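Local coordinates for 3-oxosteroid 1-dehydrogenase (Sterolibacterium denitrificans, PDB 7P18), which probably catalyses the FAD-dependent 1,2-dehydrogenation of 3-oxosteroids, giving 3-oxo-Delta(1)-steroids, and is captured here with androsta-1,4-diene-3,17-dione and its flavin bound, at residues Thr335-Glu340 and Tyr395-Leu400; Pro324-Pro329 and Tyr487-Asp492; Asn358-Tyr363 and Val462-Tyr467. All blocks are in the same frame, centred on the assembly; numbering follows the deposited sequence.

Contact 1: Thr335-Glu340 and Tyr395-Leu400. With ANB (androsta-1,4-diene-3,17-dione), chain D.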
loop_
_atom_site.group_PDB
_atom_site.type_symbol
_atom_site.label_atom_id
_atom_site.label_comp_id
_atom_site.label_asym_id
_atom_site.label_seq_id
_atom_site.Cartn_x
_atom_site.Cartn_y
_atom_site.Cartn_z
ATOM N N THR A 335 -3.095 3.825 -11.551
ATOM C CA THR A 335 -3.905 4.159 -10.356
ATOM C C THR A 335 -4.562 2.886 -9.833
ATOM O O THR A 335 -5.290 2.182 -10.599
ATOM C CB THR A 335 -4.969 5.209 -10.681
ATOM O OG1 THR A 335 -4.273 6.370 -11.118
ATOM C CG2 THR A 335 -5.778 5.596 -9.460
ATOM N N GLY A 336 -4.360 2.591 -8.541
ATOM C CA GLY A 336 -5.041 1.427 -7.949
ATOM C C GLY A 336 -6.499 1.730 -7.626
ATOM O O GLY A 336 -6.810 2.881 -7.250
ATOM N N LEU A 337 -7.364 0.749 -7.793
ATOM C CA LEU A 337 -8.792 0.826 -7.403
ATOM C C LEU A 337 -8.923 0.159 -6.024
ATOM O O LEU A 337 -9.113 -1.049 -5.977
ATOM C CB LEU A 337 -9.626 0.131 -8.470
ATOM C CG LEU A 337 -9.585 0.761 -9.872
ATOM C CD1 LEU A 337 -10.588 0.086 -10.772
ATOM C CD2 LEU A 337 -9.823 2.258 -9.868
ATOM N N PHE A 338 -8.749 0.920 -4.947
ATOM C CA PHE A 338 -8.757 0.362 -3.566
ATOM C C PHE A 338 -10.179 0.263 -3.037
ATOM O O PHE A 338 -10.508 -0.816 -2.488
ATOM C CB PHE A 338 -7.877 1.168 -2.632
ATOM C CG PHE A 338 -6.427 1.180 -3.039
ATOM C CD1 PHE A 338 -5.581 0.156 -2.657
ATOM C CD2 PHE A 338 -5.917 2.200 -3.825
ATOM C CE1 PHE A 338 -4.245 0.165 -3.014
ATOM C CE2 PHE A 338 -4.587 2.182 -4.209
ATOM C CZ PHE A 338 -3.752 1.173 -3.800
ATOM N N ALA A 339 -10.971 1.331 -3.169
ATOM C CA ALA A 339 -12.280 1.463 -2.477
ATOM C C ALA A 339 -13.473 1.394 -3.439
ATOM O O ALA A 339 -14.560 0.966 -3.013
ATOM C CB ALA A 339 -12.308 2.798 -1.768
ATOM N N GLU A 340 -13.300 1.918 -4.662
ATOM C CA GLU A 340 -14.441 2.342 -5.529
ATOM C C GLU A 340 -15.165 1.120 -6.100
ATOM O O GLU A 340 -16.362 1.240 -6.456
ATOM C CB GLU A 340 -13.965 3.240 -6.673
ATOM C CG GLU A 340 -13.164 4.431 -6.219
ATOM C CD GLU A 340 -11.659 4.225 -6.331
ATOM O OE1 GLU A 340 -11.144 3.211 -5.764
ATOM O OE2 GLU A 340 -10.996 5.095 -6.926
ATOM N N TYR A 395 -20.245 8.653 -8.845
ATOM C CA TYR A 395 -19.119 7.982 -8.131
ATOM C C TYR A 395 -17.791 8.217 -8.818
ATOM O O TYR A 395 -17.744 8.352 -10.029
ATOM C CB TYR A 395 -19.382 6.484 -8.049
ATOM C CG TYR A 395 -20.644 6.097 -7.327
ATOM C CD1 TYR A 395 -20.951 6.637 -6.086
ATOM C CD2 TYR A 395 -21.503 5.164 -7.852
ATOM C CE1 TYR A 395 -22.091 6.248 -5.394
ATOM C CE2 TYR A 395 -22.661 4.790 -7.188
ATOM C CZ TYR A 395 -22.952 5.334 -5.951
ATOM O OH TYR A 395 -24.076 4.939 -5.287
ATOM N N PRO A 396 -16.682 8.234 -8.048
ATOM C CA PRO A 396 -15.338 8.272 -8.619
ATOM C C PRO A 396 -14.985 6.852 -9.062
ATOM O O PRO A 396 -15.628 5.905 -8.629
ATOM C CB PRO A 396 -14.470 8.760 -7.461
ATOM C CG PRO A 396 -15.138 8.222 -6.247
ATOM C CD PRO A 396 -16.631 8.128 -6.583
ATOM N N MET A 397 -13.974 6.732 -9.923
ATOM C CA MET A 397 -13.364 5.423 -10.268
ATOM C C MET A 397 -11.918 5.677 -10.710
ATOM O O MET A 397 -11.685 6.059 -11.868
ATOM C CB MET A 397 -14.162 4.698 -11.346
ATOM C CG MET A 397 -13.698 3.243 -11.558
ATOM S SD MET A 397 -13.742 2.197 -10.088
ATOM C CE MET A 397 -15.504 2.102 -9.754
ATOM N N GLY A 398 -10.983 5.510 -9.785
ATOM C CA GLY A 398 -9.575 5.882 -9.975
ATOM C C GLY A 398 -9.450 7.311 -10.456
ATOM O O GLY A 398 -9.935 8.226 -9.783
ATOM N N PRO A 399 -8.860 7.565 -11.651
ATOM C CA PRO A 399 -8.721 8.929 -12.134
ATOM C C PRO A 399 -10.054 9.613 -12.497
ATOM O O PRO A 399 -10.042 10.795 -12.600
ATOM C CB PRO A 399 -7.850 8.782 -13.393
ATOM C CG PRO A 399 -8.189 7.385 -13.884
ATOM C CD PRO A 399 -8.349 6.568 -12.623
ATOM N N LEU A 400 -11.149 8.884 -12.673
ATOM C CA LEU A 400 -12.462 9.514 -12.990
ATOM C C LEU A 400 -13.075 10.050 -11.694
ATOM O O LEU A 400 -13.265 9.266 -10.767
ATOM C CB LEU A 400 -13.434 8.517 -13.605
ATOM C CG LEU A 400 -13.100 8.005 -14.993
ATOM C CD1 LEU A 400 -14.277 7.194 -15.514
ATOM C CD2 LEU A 400 -12.802 9.161 -15.929
HETATM C C1 ANB D . -4.643 1.048 0.724
HETATM C C10 ANB D . -5.706 1.831 1.434
HETATM C C11 ANB D . -5.777 3.583 -0.505
HETATM C C12 ANB D . -6.019 5.039 -0.931
HETATM C C13 ANB D . -7.226 5.616 -0.213
HETATM C C14 ANB D . -6.944 5.548 1.295
HETATM C C15 ANB D . -8.023 6.449 1.911
HETATM C C16 ANB D . -8.179 7.588 0.888
HETATM C C17 ANB D . -7.503 7.103 -0.377
HETATM C C18 ANB D . -8.547 4.929 -0.632
HETATM C C19 ANB D . -7.064 1.160 1.088
HETATM C C2 ANB D . -3.977 0.026 1.265
HETATM C C3 ANB D . -4.024 -0.216 2.707
HETATM C C4 ANB D . -4.658 0.849 3.474
HETATM C C5 ANB D . -5.488 1.750 2.930
HETATM C C6 ANB D . -6.310 2.662 3.797
HETATM C C7 ANB D . -6.376 4.095 3.288
HETATM C C8 ANB D . -6.765 4.125 1.816
HETATM C C9 ANB D . -5.693 3.351 1.013
HETATM O O1 ANB D . -3.532 -1.224 3.230
HETATM O O2 ANB D . -7.258 7.787 -1.345
HETATM O O HOH W 1 -10.828 8.092 -7.272
#
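The Glu340 carboxylate folds back over its own loop and divides its two oxygens between that loop and Gly398. A bend at chi2 (98°) turns the group: OE1 accepts from Ala339 N, and OE2 takes Gly398 N at 2.9 Å. The Gly398 N-H arrives from above the carboxylate plane, 50° out of it. A water donates both to OE2 and to Gly398 O, tying the same two residues a second time. Gly398 is the second residue of a type II' beta turn from Met397 to Leu400; its positive phi (52°) is easy for a residue without CB, and a CB would also crowd Leu337 CD2, which lies 3.5 Å from Gly398 N. Replacing Glu340 by an alanine is likely to leave Gly398 N and Ala339 N without their carboxylate acceptors and so weaken the tie between the turn and the 335-340 loop. Met397, bent at chi2 and chi3, lays SD 3.6 Å from Glu340 CB and 3.9 Å from Leu337 CD1, crossing the leucine at about a right angle. Phe338, between Leu337 and Ala339 in the chain, instead offers a ring face to the steroid, CG 3.6 Å from ANB C11.

Contact 2: Pro324-Pro329 and Tyr487-Asp492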
loop_
_atom_site.group_PDB
_atom_site.type_symbol
_atom_site.label_atom_id
_atom_site.label_comp_id
_atom_site.label_asym_id
_atom_site.label_seq_id
_atom_site.Cartn_x
_atom_site.Cartn_y
_atom_site.Cartn_z
ATOM N N PRO A 324 -6.014 -4.151 -8.540
ATOM C CA PRO A 324 -6.498 -3.803 -9.878
ATOM C C PRO A 324 -6.047 -2.368 -10.149
ATOM O O PRO A 324 -6.189 -1.535 -9.301
ATOM C CB PRO A 324 -8.035 -3.933 -9.805
ATOM C CG PRO A 324 -8.354 -3.891 -8.331
ATOM C CD PRO A 324 -7.124 -4.473 -7.635
ATOM N N SER A 325 -5.485 -2.095 -11.338
ATOM C CA SER A 325 -4.909 -0.756 -11.618
ATOM C C SER A 325 -5.324 -0.268 -13.016
ATOM O O SER A 325 -5.651 -1.105 -13.882
ATOM C CB SER A 325 -3.402 -0.715 -11.471
ATOM O OG SER A 325 -2.808 -1.394 -12.569
ATOM N N ILE A 326 -5.257 1.050 -13.181
ATOM C CA ILE A 326 -5.769 1.808 -14.369
ATOM C C ILE A 326 -4.638 2.664 -14.949
ATOM O O ILE A 326 -4.062 3.527 -14.226
ATOM C CB ILE A 326 -6.942 2.726 -13.967
ATOM C CG1 ILE A 326 -8.098 1.963 -13.320
ATOM C CG2 ILE A 326 -7.422 3.576 -15.148
ATOM C CD1 ILE A 326 -8.703 0.905 -14.164
ATOM N N HIS A 327 -4.439 2.523 -16.252
ATOM C CA HIS A 327 -3.478 3.333 -17.027
ATOM C C HIS A 327 -4.064 4.748 -17.132
ATOM O O HIS A 327 -5.276 4.881 -17.484
ATOM C CB HIS A 327 -3.243 2.730 -18.400
ATOM C CG HIS A 327 -2.578 3.678 -19.331
ATOM N ND1 HIS A 327 -1.254 4.028 -19.212
ATOM C CD2 HIS A 327 -3.082 4.387 -20.360
ATOM C CE1 HIS A 327 -0.973 4.930 -20.129
ATOM N NE2 HIS A 327 -2.074 5.166 -20.846
ATOM N N VAL A 328 -3.262 5.724 -16.781
ATOM C CA VAL A 328 -3.550 7.161 -17.021
ATOM C C VAL A 328 -2.479 7.731 -17.931
ATOM O O VAL A 328 -1.310 7.793 -17.550
ATOM C CB VAL A 328 -3.627 7.955 -15.721
ATOM C CG1 VAL A 328 -3.976 9.409 -15.990
ATOM C CG2 VAL A 328 -4.653 7.312 -14.800
ATOM N N PRO A 329 -2.861 8.258 -19.116
ATOM C CA PRO A 329 -1.865 8.863 -20.025
ATOM C C PRO A 329 -1.009 9.920 -19.318
ATOM O O PRO A 329 -1.498 10.719 -18.567
ATOM C CB PRO A 329 -2.710 9.462 -21.160
ATOM C CG PRO A 329 -3.984 8.618 -21.141
ATOM C CD PRO A 329 -4.220 8.281 -19.676
ATOM N N TYR A 487 -20.102 2.453 -19.656
ATOM C CA TYR A 487 -18.653 2.732 -19.551
ATOM C C TYR A 487 -17.918 1.435 -19.254
ATOM O O TYR A 487 -18.455 0.555 -18.557
ATOM C CB TYR A 487 -18.347 3.754 -18.460
ATOM C CG TYR A 487 -18.826 5.135 -18.778
ATOM C CD1 TYR A 487 -20.146 5.511 -18.555
ATOM C CD2 TYR A 487 -17.967 6.062 -19.323
ATOM C CE1 TYR A 487 -20.566 6.798 -18.849
ATOM C CE2 TYR A 487 -18.372 7.354 -19.610
ATOM C CZ TYR A 487 -19.688 7.713 -19.376
ATOM O OH TYR A 487 -20.108 8.973 -19.663
ATOM N N ALA A 488 -16.710 1.321 -19.804
ATOM C CA ALA A 488 -15.773 0.235 -19.460
ATOM C C ALA A 488 -14.459 0.877 -19.064
ATOM O O ALA A 488 -14.072 1.889 -19.645
ATOM C CB ALA A 488 -15.571 -0.759 -20.573
ATOM N N MET A 489 -13.787 0.228 -18.120
ATOM C CA MET A 489 -12.403 0.567 -17.747
ATOM C C MET A 489 -11.603 -0.748 -17.711
ATOM O O MET A 489 -12.169 -1.831 -17.442
ATOM C CB MET A 489 -12.353 1.318 -16.420
ATOM C CG MET A 489 -13.030 2.678 -16.540
ATOM S SD MET A 489 -13.115 3.569 -14.971
ATOM C CE MET A 489 -11.427 4.151 -14.795
ATOM N N ARG A 490 -10.368 -0.650 -18.159
ATOM C CA ARG A 490 -9.435 -1.788 -18.246
ATOM C C ARG A 490 -8.731 -1.936 -16.896
ATOM O O ARG A 490 -7.951 -1.049 -16.526
ATOM C CB ARG A 490 -8.425 -1.551 -19.370
ATOM C CG ARG A 490 -7.391 -2.669 -19.489
ATOM C CD ARG A 490 -6.245 -2.314 -20.442
ATOM N NE ARG A 490 -5.859 -0.920 -20.343
ATOM C CZ ARG A 490 -5.709 -0.074 -21.369
ATOM N NH1 ARG A 490 -5.690 -0.522 -22.617
ATOM N NH2 ARG A 490 -5.504 1.210 -21.115
ATOM N N VAL A 491 -8.984 -3.043 -16.231
ATOM C CA VAL A 491 -8.377 -3.355 -14.914
ATOM C C VAL A 491 -7.164 -4.283 -15.135
ATOM O O VAL A 491 -7.321 -5.489 -15.438
ATOM C CB VAL A 491 -9.445 -3.935 -13.975
ATOM C CG1 VAL A 491 -8.810 -4.300 -12.691
ATOM C CG2 VAL A 491 -10.546 -2.916 -13.690
ATOM N N ASP A 492 -5.989 -3.725 -14.945
ATOM C CA ASP A 492 -4.727 -4.493 -15.053
ATOM C C ASP A 492 -4.443 -5.214 -13.731
ATOM O O ASP A 492 -4.911 -4.737 -12.655
ATOM C CB ASP A 492 -3.586 -3.552 -15.430
ATOM C CG ASP A 492 -3.583 -3.192 -16.911
ATOM O OD1 ASP A 492 -3.749 -4.109 -17.702
ATOM O OD2 ASP A 492 -3.428 -1.981 -17.220
HETATM O O HOH W 2 -5.556 -0.079 -17.446
HETATM O O HOH W 3 -6.686 2.900 -18.731
#
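The antiparallel sheet that lies beside the steroid pocket joins strand 320-326 to the long strand 486-502 here, just before the two diverge. Ser325 and Asp492 form an antiparallel hydrogen-bonded pair: Ser325 N donates to Asp492 O at 3.0 Å, and Asp492 N returns a nearly straight bond (165°) to Ser325 O at 2.8 Å. Pro324 has no N-H to give, but its CA lies 3.3 Å from Asp492 O in a CA-H...O contact. The short segments run at 130° to each other, and Ser325-Asp492 is the pair bridged between them; beyond it side chains and water make the contacts. Ile326 reaches with CD1 to 3.2 Å from Arg490 O, while its CG2 meets CE of Met489 at 4.1 Å, the two chains crossing at about a right angle; both are apolar and long enough to meet where the backbones part. Ser325 and Asp492 put their side chains on the same face, where Gln334 NE2 bonds both Ser325 OG and Asp492 OD2; Ser325 OG also bonds Trp292 O. Arg490, extended until a bend at chi3, lies alongside His327 pointing the same way, ring and guanidinium 71° apart. One water sits at the guanidinium edge, in its plane, accepting from Arg490 NE at 3.0 Å and from His327 N at 3.1 Å, with Arg490 O 2.7 Å from the water oxygen.

Contact 3: Asn358-Tyr363 and Val462-Tyr467. With ANB (androsta-1,4-diene-3,17-dione), chain D.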
loop_
_atom_site.group_PDB
_atom_site.type_symbol
_atom_site.label_atom_id
_atom_site.label_comp_id
_atom_site.label_asym_id
_atom_site.label_seq_id
_atom_site.Cartn_x
_atom_site.Cartn_y
_atom_site.Cartn_z
ATOM N N ASN A 358 -15.981 -11.511 -6.466
ATOM C CA ASN A 358 -16.603 -10.446 -5.645
ATOM C C ASN A 358 -15.925 -9.124 -5.982
ATOM O O ASN A 358 -14.729 -8.963 -5.664
ATOM C CB ASN A 358 -16.574 -10.786 -4.152
ATOM C CG ASN A 358 -17.133 -9.682 -3.267
ATOM O OD1 ASN A 358 -17.643 -8.676 -3.749
ATOM N ND2 ASN A 358 -17.047 -9.878 -1.958
ATOM N N GLU A 359 -16.638 -8.158 -6.575
ATOM C CA GLU A 359 -16.005 -6.873 -6.958
ATOM C C GLU A 359 -15.497 -6.125 -5.722
ATOM O O GLU A 359 -14.560 -5.363 -5.859
ATOM C CB GLU A 359 -16.946 -5.935 -7.709
ATOM C CG GLU A 359 -17.275 -6.402 -9.121
ATOM C CD GLU A 359 -18.284 -7.513 -9.278
ATOM O OE1 GLU A 359 -18.945 -7.893 -8.260
ATOM O OE2 GLU A 359 -18.383 -8.025 -10.402
ATOM N N ALA A 360 -16.126 -6.322 -4.557
ATOM C CA ALA A 360 -15.702 -5.746 -3.275
ATOM C C ALA A 360 -14.578 -6.569 -2.618
ATOM O O ALA A 360 -14.206 -6.213 -1.518
ATOM C CB ALA A 360 -16.892 -5.647 -2.338
ATOM N N SER A 361 -14.089 -7.653 -3.221
ATOM C CA SER A 361 -12.959 -8.440 -2.642
ATOM C C SER A 361 -11.864 -7.465 -2.193
ATOM O O SER A 361 -11.535 -6.512 -2.892
ATOM C CB SER A 361 -12.425 -9.455 -3.612
ATOM O OG SER A 361 -11.191 -10.010 -3.147
ATOM N N PRO A 362 -11.177 -7.723 -1.060
ATOM C CA PRO A 362 -9.898 -7.068 -0.811
ATOM C C PRO A 362 -9.015 -7.180 -2.065
ATOM O O PRO A 362 -9.094 -8.200 -2.758
ATOM C CB PRO A 362 -9.290 -7.857 0.362
ATOM C CG PRO A 362 -10.531 -8.394 1.082
ATOM C CD PRO A 362 -11.511 -8.731 -0.035
ATOM N N TYR A 363 -8.194 -6.147 -2.304
ATOM C CA TYR A 363 -7.397 -6.014 -3.559
ATOM C C TYR A 363 -6.418 -7.182 -3.719
ATOM O O TYR A 363 -6.208 -7.609 -4.886
ATOM C CB TYR A 363 -6.694 -4.668 -3.658
ATOM C CG TYR A 363 -6.311 -4.026 -2.350
ATOM C CD1 TYR A 363 -7.273 -3.371 -1.599
ATOM C CD2 TYR A 363 -5.019 -4.020 -1.890
ATOM C CE1 TYR A 363 -6.951 -2.741 -0.407
ATOM C CE2 TYR A 363 -4.684 -3.402 -0.682
ATOM C CZ TYR A 363 -5.658 -2.785 0.075
ATOM O OH TYR A 363 -5.387 -2.187 1.294
ATOM N N VAL A 462 -19.404 -6.827 6.580
ATOM C CA VAL A 462 -19.213 -5.392 6.945
ATOM C C VAL A 462 -18.005 -4.799 6.225
ATOM O O VAL A 462 -18.002 -3.595 6.023
ATOM C CB VAL A 462 -19.133 -5.174 8.464
ATOM C CG1 VAL A 462 -20.457 -5.559 9.097
ATOM C CG2 VAL A 462 -17.955 -5.901 9.099
ATOM N N PHE A 463 -17.008 -5.598 5.837
ATOM C CA PHE A 463 -15.864 -5.043 5.076
ATOM C C PHE A 463 -16.381 -4.546 3.723
ATOM O O PHE A 463 -16.165 -3.366 3.373
ATOM C CB PHE A 463 -14.704 -6.034 4.912
ATOM C CG PHE A 463 -13.739 -5.539 3.881
ATOM C CD1 PHE A 463 -12.889 -4.479 4.139
ATOM C CD2 PHE A 463 -13.801 -6.032 2.595
ATOM C CE1 PHE A 463 -12.058 -3.979 3.149
ATOM C CE2 PHE A 463 -12.981 -5.518 1.606
ATOM C CZ PHE A 463 -12.102 -4.511 1.889
ATOM N N ASP A 464 -17.043 -5.409 2.967
ATOM C CA ASP A 464 -17.606 -5.049 1.636
ATOM C C ASP A 464 -18.449 -3.773 1.762
ATOM O O ASP A 464 -18.258 -2.817 0.986
ATOM C CB ASP A 464 -18.499 -6.144 1.068
ATOM C CG ASP A 464 -17.816 -7.407 0.592
ATOM O OD1 ASP A 464 -16.707 -7.668 1.049
ATOM O OD2 ASP A 464 -18.477 -8.158 -0.124
ATOM N N ARG A 465 -19.317 -3.715 2.770
ATOM C CA ARG A 465 -20.314 -2.618 2.905
ATOM C C ARG A 465 -19.653 -1.322 3.363
ATOM O O ARG A 465 -20.239 -0.275 3.133
ATOM C CB ARG A 465 -21.418 -3.037 3.872
ATOM C CG ARG A 465 -22.235 -4.211 3.362
ATOM C CD ARG A 465 -23.497 -4.445 4.131
ATOM N NE ARG A 465 -23.335 -4.860 5.510
ATOM C CZ ARG A 465 -23.336 -6.122 5.948
ATOM N NH1 ARG A 465 -23.401 -7.144 5.113
ATOM N NH2 ARG A 465 -23.237 -6.361 7.246
ATOM N N TYR A 466 -18.445 -1.359 3.928
ATOM C CA TYR A 466 -17.733 -0.148 4.394
ATOM C C TYR A 466 -17.622 0.884 3.259
ATOM O O TYR A 466 -17.713 2.081 3.528
ATOM C CB TYR A 466 -16.360 -0.507 4.957
ATOM C CG TYR A 466 -15.586 0.641 5.550
ATOM C CD1 TYR A 466 -16.043 1.355 6.647
ATOM C CD2 TYR A 466 -14.364 1.011 5.020
ATOM C CE1 TYR A 466 -15.315 2.415 7.176
ATOM C CE2 TYR A 466 -13.618 2.059 5.538
ATOM C CZ TYR A 466 -14.100 2.770 6.624
ATOM O OH TYR A 466 -13.289 3.766 7.083
ATOM N N TYR A 467 -17.341 0.443 2.034
ATOM C CA TYR A 467 -17.143 1.311 0.856
ATOM C C TYR A 467 -18.339 1.204 -0.095
ATOM O O TYR A 467 -18.201 1.628 -1.252
ATOM C CB TYR A 467 -15.799 0.977 0.200
ATOM C CG TYR A 467 -14.586 1.548 0.895
ATOM C CD1 TYR A 467 -14.482 2.884 1.255
ATOM C CD2 TYR A 467 -13.487 0.733 1.142
ATOM C CE1 TYR A 467 -13.340 3.400 1.862
ATOM C CE2 TYR A 467 -12.336 1.229 1.740
ATOM C CZ TYR A 467 -12.278 2.550 2.139
ATOM O OH TYR A 467 -11.121 2.967 2.709
HETATM C C1 ANB D . -4.643 1.048 0.724
HETATM C C10 ANB D . -5.706 1.831 1.434
HETATM C C11 ANB D . -5.777 3.583 -0.505
HETATM C C12 ANB D . -6.019 5.039 -0.931
HETATM C C13 ANB D . -7.226 5.616 -0.213
HETATM C C14 ANB D . -6.944 5.548 1.295
HETATM C C15 ANB D . -8.023 6.449 1.911
HETATM C C16 ANB D . -8.179 7.588 0.888
HETATM C C17 ANB D . -7.503 7.103 -0.377
HETATM C C18 ANB D . -8.547 4.929 -0.632
HETATM C C19 ANB D . -7.064 1.160 1.088
HETATM C C2 ANB D . -3.977 0.026 1.265
HETATM C C3 ANB D . -4.024 -0.216 2.707
HETATM C C4 ANB D . -4.658 0.849 3.474
HETATM C C5 ANB D . -5.488 1.750 2.930
HETATM C C6 ANB D . -6.310 2.662 3.797
HETATM C C7 ANB D . -6.376 4.095 3.288
HETATM C C8 ANB D . -6.765 4.125 1.816
HETATM C C9 ANB D . -5.693 3.351 1.013
HETATM O O1 ANB D . -3.532 -1.224 3.230
HETATM O O2 ANB D . -7.258 7.787 -1.345
#
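This is a buried loop-to-helix contact, in which the turn leading into helix 363-377 rests against the short helix 462-466. Asn358 and Asp464 approach from opposite directions, and Asn358 ND2 donates to Asp464 OD2 at 2.9 Å, almost straight at 166°. The acceptor lies close to the amide plane, and the N-H meets the carboxylate on its syn side, tilted somewhat out of its plane; the two flat groups are turned 56° apart. With CG anti to the backbone N (chi1 177°), the asparagine can use its other end at home: OD1 accepts from Ala360 N, an Asx turn within the type I turn from Asn358 to Ser361. An amide suits this place because it supplies an acceptor for the turn and a donor for the helix. Ala360 presents only a methyl, so Asp464 CG can come within 3.5 Å of its CB. Just before Asp464, the Phe463 ring points an edge at the loop, CE2 lying 3.4 Å from Ala360 O, near the ring plane, and 3.8 Å from Pro362 CG. Tyr363 belongs to the steroid pocket, its OH 2.8 Å from ANB O1. Asp464 OD2 also receives Gly459 N, so two N-H groups grip one buried carboxylate oxygen, which would probably favour the ionised form and fix the aspartate's rotation.

Contacts 1 and 2, with centres about 9 Å apart, share a sheet: strand 335-336 bonds along strand 320-326, probably through Thr335 O and Ile326 N (2.8 Å) and through Leu337 N and Pro324 O (3.0 Å). Met397 CG against Met489 SD, at 3.5 Å, packs their second segments together. Contact 3 is centred about 14 Å from contact 1 and 19 Å from contact 2, yet touches both, since Tyr363 packs on Phe338 and, through its CB, on Pro324 CD at 4.0 Å. Contacts 1 and 3 each send one aromatic residue to the steroid, which takes hydrogen bonds from Tyr536 OH and Gly540 N; Phe338 touches the FAD as well. The Pro324 side chain of contact 2 is about 10 Å from the steroid.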